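Local coordinates for pyridoxine 4-oxidase (Mesorhizobium loti, PDB 4HA6), which probably catalyses the FAD-dependent oxidation of pyridoxine at its 4-position alcohol, as a member of the GMC oxidoreductase family, at residues R400-S405 with D434-R439. Sequence-based numbering, arbitrary orientation.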
# COMPACT_ATOMS: atom_id res chain seq x y z
N ARG A 400 -9.45 -20.25 6.78
CA ARG A 400 -10.80 -19.81 6.43
C ARG A 400 -10.80 -19.19 5.03
O ARG A 400 -11.73 -19.42 4.24
CB ARG A 400 -11.36 -18.82 7.47
CG ARG A 400 -11.40 -19.34 8.92
CD ARG A 400 -12.43 -20.46 9.15
NE ARG A 400 -11.95 -21.78 8.72
CZ ARG A 400 -11.12 -22.56 9.42
NH1 ARG A 400 -10.65 -22.17 10.60
NH2 ARG A 400 -10.74 -23.73 8.93
N ALA A 401 -9.74 -18.45 4.70
CA ALA A 401 -9.68 -17.77 3.40
C ALA A 401 -9.55 -18.80 2.28
O ALA A 401 -10.28 -18.73 1.28
CB ALA A 401 -8.54 -16.77 3.33
N LEU A 402 -8.62 -19.75 2.45
CA LEU A 402 -8.43 -20.83 1.46
C LEU A 402 -9.73 -21.59 1.31
O LEU A 402 -10.12 -21.99 0.21
CB LEU A 402 -7.37 -21.82 1.93
CG LEU A 402 -6.45 -22.53 0.93
CD1 LEU A 402 -5.95 -23.85 1.49
CD2 LEU A 402 -7.04 -22.71 -0.48
N GLU A 403 -10.40 -21.83 2.43
CA GLU A 403 -11.65 -22.58 2.36
C GLU A 403 -12.71 -21.79 1.62
O GLU A 403 -13.51 -22.37 0.90
CB GLU A 403 -12.12 -23.01 3.74
CG GLU A 403 -11.25 -24.10 4.30
CD GLU A 403 -11.71 -24.60 5.63
OE1 GLU A 403 -12.37 -23.81 6.36
OE2 GLU A 403 -11.40 -25.76 5.95
N ALA A 404 -12.71 -20.48 1.80
CA ALA A 404 -13.72 -19.67 1.13
C ALA A 404 -13.44 -19.69 -0.36
O ALA A 404 -14.37 -19.76 -1.18
CB ALA A 404 -13.71 -18.25 1.66
N SER A 405 -12.15 -19.64 -0.71
CA SER A 405 -11.72 -19.60 -2.10
C SER A 405 -12.14 -20.86 -2.86
O SER A 405 -12.63 -20.80 -4.00
CB SER A 405 -10.20 -19.45 -2.17
OG SER A 405 -9.77 -19.34 -3.51
N ASP A 434 -1.88 -25.70 6.21
CA ASP A 434 -0.94 -24.69 6.69
C ASP A 434 0.32 -24.71 5.82
O ASP A 434 0.88 -23.66 5.51
CB ASP A 434 -0.56 -24.95 8.15
CG ASP A 434 -1.61 -24.45 9.14
OD1 ASP A 434 -2.68 -23.96 8.71
OD2 ASP A 434 -1.37 -24.56 10.37
N ASP A 435 0.74 -25.91 5.41
CA ASP A 435 1.98 -26.05 4.64
C ASP A 435 1.81 -25.49 3.23
O ASP A 435 2.67 -24.76 2.73
CB ASP A 435 2.44 -27.52 4.56
CG ASP A 435 3.76 -27.67 3.80
OD1 ASP A 435 4.79 -27.14 4.27
OD2 ASP A 435 3.77 -28.29 2.71
N PHE A 436 0.69 -25.83 2.60
CA PHE A 436 0.39 -25.25 1.31
C PHE A 436 0.31 -23.72 1.39
O PHE A 436 0.87 -23.01 0.54
CB PHE A 436 -0.91 -25.80 0.75
CG PHE A 436 -1.35 -25.11 -0.50
CD1 PHE A 436 -2.31 -24.11 -0.45
CD2 PHE A 436 -0.77 -25.43 -1.72
CE1 PHE A 436 -2.71 -23.45 -1.61
CE2 PHE A 436 -1.16 -24.78 -2.89
CZ PHE A 436 -2.13 -23.78 -2.83
N ILE A 437 -0.41 -23.22 2.39
CA ILE A 437 -0.55 -21.76 2.54
C ILE A 437 0.82 -21.09 2.72
O ILE A 437 1.13 -20.10 2.04
CB ILE A 437 -1.51 -21.42 3.70
CG1 ILE A 437 -2.94 -21.85 3.33
CG2 ILE A 437 -1.48 -19.93 4.02
CD1 ILE A 437 -3.91 -21.85 4.54
N ALA A 438 1.66 -21.66 3.59
CA ALA A 438 3.00 -21.13 3.87
C ALA A 438 3.88 -21.12 2.61
O ALA A 438 4.73 -20.23 2.43
CB ALA A 438 3.66 -21.96 4.98
N ARG A 439 3.69 -22.11 1.75
CA ARG A 439 4.45 -22.22 0.52
C ARG A 439 3.92 -21.28 -0.56
O ARG A 439 4.68 -20.85 -1.45
CB ARG A 439 4.43 -23.67 0.01
CG ARG A 439 5.48 -24.60 0.65
CD ARG A 439 5.06 -26.09 0.62
NE ARG A 439 4.52 -26.52 -0.67
CZ ARG A 439 3.43 -27.29 -0.82
NH1 ARG A 439 2.75 -27.74 0.23
NH2 ARG A 439 3.02 -27.62 -2.04
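Glu403 OE1, on the turn of helix 392-409 that sends Leu402 toward helix 430-440, is gripped twice by Arg400: NE lies 3.1 Å from it and NH2 3.0 Å. Both nitrogens come from the same face of the carboxylate, well above its plane, yet the oxygen sits almost exactly in the guanidinium plane; NE and NH2 thus share one acceptor, side-on. Arg400 NH1 has a second acidic partner, Glu396, one turn earlier. On the other helix Asp435 OD2 takes a 2.7 Å bond from Arg439 NH1, again from above the carboxylate plane.

Between 400-405 and 434-439 the contact is apolar and centres on one methyl of Leu402. Leu402 CD1 packs 4.1 Å from Ile437 CG1 and 4.1 Å from Phe436 CD1, reaching the ring obliquely. With CG anti to the backbone N (chi1 173°), the Phe436 side chain crosses that of Leu402 at about a right angle, while Ile437 lays CG1 and CD1 beside the same methyl. Leu402 and Ile437 are the nearest residues by backbone, CA to CA 8.0 Å. Phe360 of strand 355-362 touches both Leu402 and Phe436, placing the contact over the antiparallel sheet, and Phe347 meets the Phe436 ring.

Charge joins the helices just beside this patch, where Asp434 forms salt bridges with Arg395 and Arg399 of helix 392-409. The chemistry thus divides in two: three buried hydrocarbon side chains pack between the segments, Leu402 and Phe436 also against the sheet, away from the FAD and substrate sites, while Asp434 adds an ionic link between the helices and the other two pairs stay within their own.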